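Local coordinates for protein nicotinate-nucleotide--dimethylbenzimidazole phosphoribosyltransferase (Thermus thermophilus HB8, PDB 1WX1) that probably catalyses transfer of the phosphoribosyl group from nicotinate mononucleotide to 5,6-dimethylbenzimidazole, giving alpha-ribazole 5'-phosphate for cobalamin biosynthesis, at residues Leu158-Met163 and Phe252-Gly257; Ala52-Gly57 and Gly226-Val231; Asp270-Gly275 and Leu290-Leu295; Val248-Pro253 and Thr306-Ala311. One frame throughout, in Å; residues are numbered along the deposited sequence.

Contact 1 (Leu158-Met163 and Phe252-Gly257)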
loop_
_atom_site.group_PDB
_atom_site.type_symbol
_atom_site.label_atom_id
_atom_site.label_comp_id
_atom_site.label_asym_id
_atom_site.label_seq_id
_atom_site.Cartn_x
_atom_site.Cartn_y
_atom_site.Cartn_z
ATOM N N LEU A 158 -10.864 11.395 -5.370
ATOM C CA LEU A 158 -10.649 12.543 -4.507
ATOM C C LEU A 158 -10.381 12.215 -3.047
ATOM O O LEU A 158 -11.044 11.368 -2.452
ATOM C CB LEU A 158 -11.881 13.446 -4.608
ATOM C CG LEU A 158 -11.908 14.765 -3.845
ATOM C CD1 LEU A 158 -10.846 15.700 -4.411
ATOM C CD2 LEU A 158 -13.300 15.379 -3.964
ATOM N N ALA A 159 -9.394 12.895 -2.478
ATOM C CA ALA A 159 -9.052 12.707 -1.078
ATOM C C ALA A 159 -9.042 14.074 -0.414
ATOM O O ALA A 159 -8.960 15.100 -1.092
ATOM C CB ALA A 159 -7.680 12.059 -0.953
ATOM N N ALA A 160 -9.151 14.090 0.909
ATOM C CA ALA A 160 -9.105 15.342 1.643
ATOM C C ALA A 160 -7.923 15.232 2.592
ATOM O O ALA A 160 -7.544 14.129 3.005
ATOM C CB ALA A 160 -10.399 15.566 2.431
ATOM N N GLY A 161 -7.328 16.376 2.904
ATOM C CA GLY A 161 -6.206 16.418 3.820
ATOM C C GLY A 161 -6.489 17.500 4.847
ATOM O O GLY A 161 -7.312 18.392 4.604
ATOM N N ASP A 162 -5.811 17.436 5.987
ATOM C CA ASP A 162 -6.009 18.417 7.047
ATOM C C ASP A 162 -4.696 19.040 7.503
ATOM O O ASP A 162 -3.644 18.412 7.458
ATOM C CB ASP A 162 -6.616 17.741 8.270
ATOM C CG ASP A 162 -5.649 16.758 8.910
ATOM O OD1 ASP A 162 -5.285 15.761 8.242
ATOM O OD2 ASP A 162 -5.235 16.988 10.068
ATOM N N MET A 163 -4.767 20.288 7.943
ATOM C CA MET A 163 -3.598 20.959 8.492
ATOM C C MET A 163 -4.139 21.967 9.486
ATOM O O MET A 163 -4.823 22.921 9.114
ATOM C CB MET A 163 -2.773 21.660 7.415
ATOM C CG MET A 163 -1.476 22.301 7.955
ATOM S SD MET A 163 -0.322 21.139 8.781
ATOM C CE MET A 163 -0.112 21.915 10.407
ATOM N N PHE A 252 -7.391 10.703 11.285
ATOM C CA PHE A 252 -8.406 11.037 12.283
ATOM C C PHE A 252 -9.199 12.328 12.020
ATOM O O PHE A 252 -10.433 12.301 11.983
ATOM C CB PHE A 252 -7.736 11.065 13.673
ATOM C CG PHE A 252 -8.696 11.204 14.828
ATOM C CD1 PHE A 252 -8.533 12.229 15.762
ATOM C CD2 PHE A 252 -9.741 10.306 15.002
ATOM C CE1 PHE A 252 -9.394 12.351 16.855
ATOM C CE2 PHE A 252 -10.610 10.418 16.092
ATOM C CZ PHE A 252 -10.437 11.444 17.020
ATOM N N PRO A 253 -8.513 13.471 11.833
ATOM C CA PRO A 253 -9.244 14.718 11.580
ATOM C C PRO A 253 -10.012 14.675 10.257
ATOM O O PRO A 253 -11.165 15.102 10.182
ATOM C CB PRO A 253 -8.134 15.776 11.581
ATOM C CG PRO A 253 -7.101 15.179 12.511
ATOM C CD PRO A 253 -7.080 13.741 12.049
ATOM N N VAL A 254 -9.380 14.153 9.210
ATOM C CA VAL A 254 -10.052 14.062 7.913
ATOM C C VAL A 254 -11.281 13.161 8.001
ATOM O O VAL A 254 -12.337 13.473 7.457
ATOM C CB VAL A 254 -9.094 13.527 6.815
ATOM C CG1 VAL A 254 -9.889 13.104 5.573
ATOM C CG2 VAL A 254 -8.088 14.621 6.440
ATOM N N THR A 255 -11.141 12.041 8.697
ATOM C CA THR A 255 -12.245 11.109 8.837
ATOM C C THR A 255 -13.352 11.708 9.695
ATOM O O THR A 255 -14.514 11.369 9.528
ATOM C CB THR A 255 -11.745 9.768 9.412
ATOM O OG1 THR A 255 -10.731 9.252 8.541
ATOM C CG2 THR A 255 -12.882 8.743 9.485
ATOM N N ALA A 256 -12.999 12.611 10.609
ATOM C CA ALA A 256 -14.020 13.267 11.426
ATOM C C ALA A 256 -14.851 14.128 10.470
ATOM O O ALA A 256 -16.071 14.233 10.605
ATOM C CB ALA A 256 -13.369 14.141 12.503
ATOM N N GLY A 257 -14.178 14.750 9.503
ATOM C CA GLY A 257 -14.881 15.567 8.528
ATOM C C GLY A 257 -15.805 14.696 7.688
ATOM O O GLY A 257 -16.926 15.085 7.362
HETATM O O HOH W 1 -6.273 13.212 8.895
#
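Strand 158-163 meets the first turn of helix 252-264 through Asp162 and Val254, whose CA atoms lie 6.0 Å apart. The segment axes approach to 7.5 Å, and their N-to-C directions differ by 122°. The helix therefore runs back across the strand at a steep angle. Most of the contact falls on Ala160, Asp162, Pro253 and Val254, all buried.

Val254 carries the apolar part. Its CG1 is anti to the backbone N (chi1 166°), which sets both methyls over the strand. CG1 reaches the CB of Ala160 at 4.0 Å. CG2 sits against the backbone carbonyl, 3.5 Å from Ala160 O, and it also touches OD1 of Asp162. Ala160 O is buried by this packing and has no hydrogen-bond partner in the model.

The Asp162 side chain lies at a slant to those of Pro253 and Val254. Its OD2 comes up beside the CB-CG edge of the proline ring, 3.5 Å from Pro253 CB. OD1 is joined to the helix by a water, which donates to it at 2.8 Å and accepts from Val254 N at 3.3 Å. The water thus serves an N-H in the first turn of the helix. Both carboxylate oxygens have further donors: Asn167 ND2 for OD2 and Glu304 N for OD1. These bonds fix the carboxylate against rotation.

Helix 228-242 also packs here, with Ile233 on Ala160 and Tyr237 on Val254. A helix start beside the C-terminal end of a parallel strand is typical of Rossmann-like folds. Here the Asp162 side chain is about 6 Å from that of Glu304, the predicted proton acceptor.

Contact 2 (Ala52-Gly57 and Gly226-Val231)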
loop_
_atom_site.group_PDB
_atom_site.type_symbol
_atom_site.label_atom_id
_atom_site.label_comp_id
_atom_site.label_asym_id
_atom_site.label_seq_id
_atom_site.Cartn_x
_atom_site.Cartn_y
_atom_site.Cartn_z
ATOM N N ALA A 52 -7.342 21.043 3.563
ATOM C CA ALA A 52 -8.014 22.167 4.210
ATOM C C ALA A 52 -7.237 22.568 5.462
ATOM O O ALA A 52 -6.853 21.714 6.260
ATOM C CB ALA A 52 -9.444 21.777 4.572
ATOM N N ALA A 53 -7.015 23.868 5.636
ATOM C CA ALA A 53 -6.254 24.353 6.776
ATOM C C ALA A 53 -6.958 25.454 7.552
ATOM O O ALA A 53 -7.605 26.325 6.974
ATOM C CB ALA A 53 -4.885 24.855 6.308
ATOM N N ALA A 54 -6.813 25.407 8.871
ATOM C CA ALA A 54 -7.402 26.402 9.751
ATOM C C ALA A 54 -6.803 26.232 11.139
ATOM O O ALA A 54 -6.325 25.151 11.489
ATOM C CB ALA A 54 -8.921 26.234 9.809
ATOM N N ASP A 55 -6.831 27.300 11.925
ATOM C CA ASP A 55 -6.302 27.238 13.273
ATOM C C ASP A 55 -7.389 26.992 14.300
ATOM O O ASP A 55 -8.577 27.148 14.010
ATOM C CB ASP A 55 -5.501 28.499 13.580
ATOM C CG ASP A 55 -4.086 28.406 13.044
ATOM O OD1 ASP A 55 -3.682 29.256 12.221
ATOM O OD2 ASP A 55 -3.380 27.455 13.446
ATOM N N HIS A 56 -6.970 26.598 15.498
ATOM C CA HIS A 56 -7.890 26.252 16.575
ATOM C C HIS A 56 -7.619 26.999 17.880
ATOM O O HIS A 56 -6.488 27.020 18.366
ATOM C CB HIS A 56 -7.794 24.746 16.831
ATOM C CG HIS A 56 -8.118 23.911 15.635
ATOM N ND1 HIS A 56 -9.328 23.266 15.479
ATOM C CD2 HIS A 56 -7.405 23.638 14.514
ATOM C CE1 HIS A 56 -9.347 22.637 14.320
ATOM N NE2 HIS A 56 -8.189 22.849 13.714
ATOM N N GLY A 57 -8.662 27.596 18.450
ATOM C CA GLY A 57 -8.500 28.314 19.701
ATOM C C GLY A 57 -8.183 27.376 20.853
ATOM O O GLY A 57 -7.637 27.799 21.872
ATOM N N GLY A 226 -16.448 21.662 16.672
ATOM C CA GLY A 226 -15.421 21.293 15.711
ATOM C C GLY A 226 -14.414 22.342 15.291
ATOM O O GLY A 226 -14.073 23.244 16.059
ATOM N N GLY A 227 -13.925 22.185 14.062
ATOM C CA GLY A 227 -12.952 23.099 13.494
ATOM C C GLY A 227 -13.387 23.492 12.092
ATOM O O GLY A 227 -14.140 22.767 11.434
ATOM N N LEU A 228 -12.913 24.640 11.626
ATOM C CA LEU A 228 -13.274 25.126 10.300
ATOM C C LEU A 228 -12.853 24.203 9.162
ATOM O O LEU A 228 -13.627 23.973 8.235
ATOM C CB LEU A 228 -12.674 26.517 10.080
ATOM C CG LEU A 228 -13.298 27.599 10.967
ATOM C CD1 LEU A 228 -12.308 28.733 11.171
ATOM C CD2 LEU A 228 -14.596 28.107 10.325
ATOM N N GLU A 229 -11.629 23.683 9.224
ATOM C CA GLU A 229 -11.139 22.808 8.168
ATOM C C GLU A 229 -11.854 21.458 8.214
ATOM O O GLU A 229 -11.958 20.775 7.201
ATOM C CB GLU A 229 -9.610 22.622 8.271
ATOM C CG GLU A 229 -9.139 21.579 9.270
ATOM C CD GLU A 229 -8.995 22.120 10.676
ATOM O OE1 GLU A 229 -9.834 22.952 11.084
ATOM O OE2 GLU A 229 -8.046 21.696 11.375
ATOM N N LEU A 230 -12.358 21.074 9.384
ATOM C CA LEU A 230 -13.073 19.802 9.495
ATOM C C LEU A 230 -14.410 19.923 8.759
ATOM O O LEU A 230 -14.856 18.988 8.091
ATOM C CB LEU A 230 -13.310 19.433 10.971
ATOM C CG LEU A 230 -12.067 19.330 11.868
ATOM C CD1 LEU A 230 -12.469 18.783 13.238
ATOM C CD2 LEU A 230 -11.022 18.416 11.231
ATOM N N VAL A 231 -15.044 21.083 8.886
ATOM C CA VAL A 231 -16.312 21.338 8.215
ATOM C C VAL A 231 -16.046 21.468 6.709
ATOM O O VAL A 231 -16.836 21.003 5.889
ATOM C CB VAL A 231 -16.961 22.630 8.746
ATOM C CG1 VAL A 231 -18.231 22.947 7.964
ATOM C CG2 VAL A 231 -17.274 22.469 10.228
HETATM O O HOH W 2 -10.371 25.250 12.799
HETATM O O HOH W 3 -11.542 24.206 16.817
#
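A short, buried hydrogen bond between His56 and Glu229 marks this contact. His56 NE2 donates to Glu229 OE2 at 2.6 Å, with an N-H...O angle of 159°. The oxygen lies at the edge of the imidazole, practically in its plane, and receives the bond on its syn lone pair. Ring and carboxylate planes are nevertheless turned 58° apart. Asn167 ND2 also bonds to OE2, so that oxygen is gripped from two residues.

Glu229 gets there by folding over. Its CG stands between the backbone N and the carbonyl carbon (chi1 82°), and the chain bends again at chi2. The CB of Glu229 meanwhile rests 3.5 Å from Ala52 O. Two waters complete the polar network. One sits above a face of the His56 ring, offset toward its rim, and links Asp55 O, Leu228 N and Glu229 OE1. The other joins His56 ND1 to Gly226 O. An alanine in place of Glu229 would probably leave His56 NE2 without its acceptor and the ring freer to turn.

Gly227, at the N-cap position of helix 228-242, has its CA 3.7 Å from His56 CE1. A side chain on it would run into the imidazole. Farther along, Ala54 CB meets Leu228 CB at 3.8 Å, and Ala52 CB reaches Glu229 CB at the same distance.

The contact joins the C-terminal end of strand 47-54 to the start of helix 228-242. Helix 167-179 flanks it through Asn167 and Ala170, which touch His56. On the side of Leu228 lies helix 133-152, represented by Ala139.

Contact 3 (Asp270-Gly275 and Leu290-Leu295)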
loop_
_atom_site.group_PDB
_atom_site.type_symbol
_atom_site.label_atom_id
_atom_site.label_comp_id
_atom_site.label_asym_id
_atom_site.label_seq_id
_atom_site.Cartn_x
_atom_site.Cartn_y
_atom_site.Cartn_z
ATOM N N ASP A 270 -21.119 4.897 0.778
ATOM C CA ASP A 270 -20.843 3.939 -0.300
ATOM C C ASP A 270 -19.723 4.382 -1.238
ATOM O O ASP A 270 -19.188 3.572 -1.994
ATOM C CB ASP A 270 -22.109 3.684 -1.126
ATOM C CG ASP A 270 -23.230 3.111 -0.297
ATOM O OD1 ASP A 270 -22.965 2.174 0.486
ATOM O OD2 ASP A 270 -24.372 3.598 -0.431
ATOM N N HIS A 271 -19.364 5.659 -1.180
ATOM C CA HIS A 271 -18.303 6.192 -2.033
ATOM C C HIS A 271 -16.960 6.295 -1.321
ATOM O O HIS A 271 -15.953 6.651 -1.940
ATOM C CB HIS A 271 -18.679 7.586 -2.541
ATOM C CG HIS A 271 -19.712 7.582 -3.622
ATOM N ND1 HIS A 271 -19.471 8.089 -4.882
ATOM C CD2 HIS A 271 -20.996 7.149 -3.632
ATOM C CE1 HIS A 271 -20.560 7.970 -5.619
ATOM N NE2 HIS A 271 -21.501 7.403 -4.883
ATOM N N LEU A 272 -16.949 5.992 -0.025
ATOM C CA LEU A 272 -15.734 6.089 0.781
ATOM C C LEU A 272 -14.834 4.862 0.806
ATOM O O LEU A 272 -15.301 3.723 0.877
ATOM C CB LEU A 272 -16.081 6.439 2.234
ATOM C CG LEU A 272 -16.762 7.771 2.558
ATOM C CD1 LEU A 272 -16.983 7.869 4.072
ATOM C CD2 LEU A 272 -15.901 8.922 2.062
ATOM N N PHE A 273 -13.531 5.123 0.768
ATOM C CA PHE A 273 -12.507 4.095 0.836
ATOM C C PHE A 273 -11.530 4.555 1.912
ATOM O O PHE A 273 -11.038 5.690 1.867
ATOM C CB PHE A 273 -11.785 3.970 -0.507
ATOM C CG PHE A 273 -12.648 3.400 -1.598
ATOM C CD1 PHE A 273 -12.670 2.028 -1.838
ATOM C CD2 PHE A 273 -13.477 4.228 -2.348
ATOM C CE1 PHE A 273 -13.509 1.487 -2.817
ATOM C CE2 PHE A 273 -14.322 3.701 -3.327
ATOM C CZ PHE A 273 -14.338 2.325 -3.559
ATOM N N ALA A 274 -11.253 3.694 2.884
ATOM C CA ALA A 274 -10.329 4.061 3.949
ATOM C C ALA A 274 -8.897 3.853 3.476
ATOM O O ALA A 274 -8.444 2.715 3.307
ATOM C CB ALA A 274 -10.605 3.232 5.204
ATOM N N GLY A 275 -8.190 4.960 3.256
ATOM C CA GLY A 275 -6.815 4.884 2.794
ATOM C C GLY A 275 -5.890 4.133 3.734
ATOM O O GLY A 275 -5.137 3.257 3.308
ATOM N N LEU A 290 -18.091 3.581 10.287
ATOM C CA LEU A 290 -18.352 3.695 8.857
ATOM C C LEU A 290 -18.381 2.319 8.197
ATOM O O LEU A 290 -18.834 2.181 7.065
ATOM C CB LEU A 290 -17.276 4.565 8.194
ATOM C CG LEU A 290 -17.387 6.077 8.431
ATOM C CD1 LEU A 290 -16.073 6.760 8.089
ATOM C CD2 LEU A 290 -18.526 6.642 7.603
ATOM N N GLY A 291 -17.894 1.309 8.914
ATOM C CA GLY A 291 -17.864 -0.040 8.376
ATOM C C GLY A 291 -16.855 -0.173 7.249
ATOM O O GLY A 291 -17.103 -0.860 6.258
ATOM N N LEU A 292 -15.706 0.478 7.401
ATOM C CA LEU A 292 -14.673 0.445 6.375
ATOM C C LEU A 292 -13.383 -0.211 6.841
ATOM O O LEU A 292 -12.968 -0.051 7.991
ATOM C CB LEU A 292 -14.370 1.872 5.904
ATOM C CG LEU A 292 -15.550 2.661 5.341
ATOM C CD1 LEU A 292 -15.142 4.112 5.103
ATOM C CD2 LEU A 292 -16.017 2.009 4.043
ATOM N N ARG A 293 -12.745 -0.945 5.934
ATOM C CA ARG A 293 -11.484 -1.612 6.225
ATOM C C ARG A 293 -10.346 -0.786 5.634
ATOM O O ARG A 293 -10.360 -0.458 4.451
ATOM C CB ARG A 293 -11.457 -3.012 5.606
ATOM C CG ARG A 293 -10.144 -3.754 5.803
ATOM C CD ARG A 293 -10.164 -5.083 5.060
ATOM N NE ARG A 293 -8.961 -5.881 5.281
ATOM C CZ ARG A 293 -7.726 -5.491 4.980
ATOM N NH1 ARG A 293 -7.512 -4.298 4.440
ATOM N NH2 ARG A 293 -6.701 -6.302 5.213
ATOM N N PRO A 294 -9.347 -0.440 6.457
ATOM C CA PRO A 294 -8.188 0.353 6.025
ATOM C C PRO A 294 -7.326 -0.423 5.027
ATOM O O PRO A 294 -7.020 -1.597 5.240
ATOM C CB PRO A 294 -7.432 0.617 7.329
ATOM C CG PRO A 294 -8.464 0.397 8.408
ATOM C CD PRO A 294 -9.271 -0.749 7.894
ATOM N N LEU A 295 -6.929 0.234 3.945
ATOM C CA LEU A 295 -6.098 -0.413 2.935
ATOM C C LEU A 295 -4.651 -0.541 3.390
ATOM O O LEU A 295 -4.002 -1.554 3.140
ATOM C CB LEU A 295 -6.140 0.377 1.628
ATOM C CG LEU A 295 -7.428 0.245 0.824
ATOM C CD1 LEU A 295 -7.419 1.228 -0.336
ATOM C CD2 LEU A 295 -7.551 -1.180 0.320
HETATM O O HOH W 4 -12.032 1.052 2.559
#
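The flat carbonyl group of Ala274 takes the one direct hydrogen bond between the segments, from Leu295 N at 3.0 Å. The N-H...O angle is 156°, and the donor is tilted 22° out of the carbonyl plane. The aromatic rings of 270-275 find their partners on other parts of the fold. Phe273 makes a cation-pi contact with Arg32, and the rings of His271 and Tyr241 meet edge to face.

Strand 272-274 is, within this chain, the outermost strand at one end of the parallel sheet in this Rossmann-like domain. Helix 281-290 ends in a Schellman motif, with Gly291 as its C' residue at positive phi. This turn brings 290-295 back beside the strand.

Three leucines and an alanine fill the space between them. The CG of Leu272 is anti to its carbonyl carbon (chi1 -63°), and CD1 then reaches Leu290 CD2 at 4.0 Å. The two side chains cross at a slant. Leu272 CB also receives the CD1 of Leu292 at 3.8 Å. The other branch of Leu292, CD2, lies against the backbone oxygen of Leu272. Ala274 CB rests 3.8 Å from Arg293 O, with Leu292 CB a little farther off. Leu295 CB packs on Gly275 O.

Leu249 of the adjoining strand touches both Leu272 and Leu292, which continues this apolar layer inward. At the far end, Arg293 NH2 makes a weak hydrogen bond to Asp297 O of the second subunit. Within the contact a water spans the backbones: it accepts from Ala274 N at 2.8 Å and donates to Arg293 O at 2.9 Å.

Contact 4 (Val248-Pro253 and Thr306-Ala311)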
loop_
_atom_site.group_PDB
_atom_site.type_symbol
_atom_site.label_atom_id
_atom_site.label_comp_id
_atom_site.label_asym_id
_atom_site.label_seq_id
_atom_site.Cartn_x
_atom_site.Cartn_y
_atom_site.Cartn_z
ATOM N N VAL A 248 -11.405 9.029 -0.969
ATOM C CA VAL A 248 -10.433 8.373 -0.102
ATOM C C VAL A 248 -10.224 9.102 1.223
ATOM O O VAL A 248 -9.970 10.311 1.257
ATOM C CB VAL A 248 -9.068 8.242 -0.813
ATOM C CG1 VAL A 248 -8.145 7.339 -0.006
ATOM C CG2 VAL A 248 -9.266 7.698 -2.224
ATOM N N LEU A 249 -10.334 8.352 2.312
ATOM C CA LEU A 249 -10.161 8.896 3.656
ATOM C C LEU A 249 -8.703 8.900 4.070
ATOM O O LEU A 249 -7.939 8.007 3.693
ATOM C CB LEU A 249 -10.930 8.055 4.683
ATOM C CG LEU A 249 -12.452 7.992 4.583
ATOM C CD1 LEU A 249 -12.981 7.028 5.645
ATOM C CD2 LEU A 249 -13.039 9.387 4.773
ATOM N N ASP A 250 -8.324 9.914 4.842
ATOM C CA ASP A 250 -6.975 10.003 5.365
ATOM C C ASP A 250 -7.040 9.615 6.845
ATOM O O ASP A 250 -7.618 8.579 7.192
ATOM C CB ASP A 250 -6.404 11.419 5.207
ATOM C CG ASP A 250 -4.941 11.501 5.617
ATOM O OD1 ASP A 250 -4.195 10.560 5.282
ATOM O OD2 ASP A 250 -4.535 12.495 6.264
ATOM N N GLY A 251 -6.487 10.458 7.711
ATOM C CA GLY A 251 -6.462 10.156 9.133
ATOM C C GLY A 251 -7.648 10.558 9.986
ATOM O O GLY A 251 -8.752 10.753 9.489
ATOM N N PHE A 252 -7.391 10.703 11.285
ATOM C CA PHE A 252 -8.406 11.037 12.283
ATOM C C PHE A 252 -9.199 12.328 12.020
ATOM O O PHE A 252 -10.433 12.301 11.983
ATOM C CB PHE A 252 -7.736 11.065 13.673
ATOM C CG PHE A 252 -8.696 11.204 14.828
ATOM C CD1 PHE A 252 -8.533 12.229 15.762
ATOM C CD2 PHE A 252 -9.741 10.306 15.002
ATOM C CE1 PHE A 252 -9.394 12.351 16.855
ATOM C CE2 PHE A 252 -10.610 10.418 16.092
ATOM C CZ PHE A 252 -10.437 11.444 17.020
ATOM N N PRO A 253 -8.513 13.471 11.833
ATOM C CA PRO A 253 -9.244 14.718 11.580
ATOM C C PRO A 253 -10.012 14.675 10.257
ATOM O O PRO A 253 -11.165 15.102 10.182
ATOM C CB PRO A 253 -8.134 15.776 11.581
ATOM C CG PRO A 253 -7.101 15.179 12.511
ATOM C CD PRO A 253 -7.080 13.741 12.049
ATOM N N THR A 306 -1.874 12.448 3.655
ATOM C CA THR A 306 -0.805 11.522 3.286
ATOM C C THR A 306 -1.227 10.072 3.119
ATOM O O THR A 306 -0.873 9.437 2.124
ATOM C CB THR A 306 0.358 11.557 4.303
ATOM O OG1 THR A 306 -0.153 11.345 5.623
ATOM C CG2 THR A 306 1.089 12.894 4.244
ATOM N N GLY A 307 -1.964 9.544 4.093
ATOM C CA GLY A 307 -2.395 8.159 4.015
ATOM C C GLY A 307 -3.320 7.913 2.841
ATOM O O GLY A 307 -3.219 6.889 2.164
ATOM N N ALA A 308 -4.227 8.853 2.598
ATOM C CA ALA A 308 -5.163 8.735 1.496
ATOM C C ALA A 308 -4.438 8.710 0.156
ATOM O O ALA A 308 -4.766 7.910 -0.721
ATOM C CB ALA A 308 -6.154 9.896 1.526
ATOM N N VAL A 309 -3.458 9.597 -0.002
ATOM C CA VAL A 309 -2.701 9.682 -1.246
ATOM C C VAL A 309 -1.857 8.431 -1.489
ATOM O O VAL A 309 -1.742 7.964 -2.628
ATOM C CB VAL A 309 -1.811 10.948 -1.255
ATOM C CG1 VAL A 309 -0.861 10.925 -2.451
ATOM C CG2 VAL A 309 -2.701 12.189 -1.327
ATOM N N LEU A 310 -1.280 7.884 -0.424
ATOM C CA LEU A 310 -0.477 6.669 -0.541
ATOM C C LEU A 310 -1.340 5.494 -0.996
ATOM O O LEU A 310 -0.843 4.541 -1.592
ATOM C CB LEU A 310 0.169 6.328 0.802
ATOM C CG LEU A 310 1.314 7.235 1.261
ATOM C CD1 LEU A 310 1.760 6.836 2.657
ATOM C CD2 LEU A 310 2.470 7.126 0.274
ATOM N N ALA A 311 -2.638 5.563 -0.713
ATOM C CA ALA A 311 -3.552 4.485 -1.093
ATOM C C ALA A 311 -4.093 4.584 -2.519
ATOM O O ALA A 311 -4.680 3.626 -3.029
ATOM C CB ALA A 311 -4.715 4.429 -0.117
#
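This is a contact between the end of a sheet strand and the start of a helix, and Asp250 and Ala308 bring the backbones closest, at 4.5 Å between CA atoms. Asp250 follows strand 247-249 directly, and Ala308 is in the first turn of helix 306-321. All of the touching residues are buried.

The polar half rests on Asp250. Its CG is anti to the backbone N (chi1 -174°), which carries the carboxylate to the helix start. OD1 accepts from Ala308 N at 3.2 Å, with an angle of 149°. That donor arrives on the anti side, 28° out of the carboxylate plane. A weak bond from Gly307 N, 2.7 Å from OD1, is much more bent. OD2 accepts from Gly305 N, so both oxygens are held by backbone N-H groups. An alanine here is likely to leave the N-H groups of Gly305, Gly307 and Ala308 without this acceptor. Gly307 suits the site, since a CB on it would press on OD1.

The apolar half is small. Val248 CG1 meets Ala308 CB at 3.6 Å and lies 3.5 Å from Ala308 O. The methyl of Ala308 also presses on the strand backbone, with CB 3.4 Å from Leu249 O. The same methyl also touches Ala159 of strand 157-163.

Side chains placed just after a parallel strand commonly line the active site in Rossmann-like folds. The setting agrees with this: Asp250 lies at the C-terminal edge of the sheet, and helix 306-321 follows the loop that bears Glu304, the predicted proton acceptor.

In the fold
From the N terminus, strand 47-54 opens contact 2, which closes 169 residues later on helix 228-242. Contact 1 opens inside that loop, on 158-163, and closes beyond it, on helix 252-264, so the two cross. Contact 4 begins where contact 1 ends: they share Phe252 and Pro253. It closes on helix 306-321. Contact 3 is nested within this last loop. The four contacts each use one of the neighbouring strands 47-54, 157-163, 247-249 and 272-274. Backbone bonds join them, such as Gly161 O to Ala52 N and Phe273 O to Leu249 N. Contacts 2 and 3 lie on opposite sides of the chain's centre, about 23 Å apart between centres.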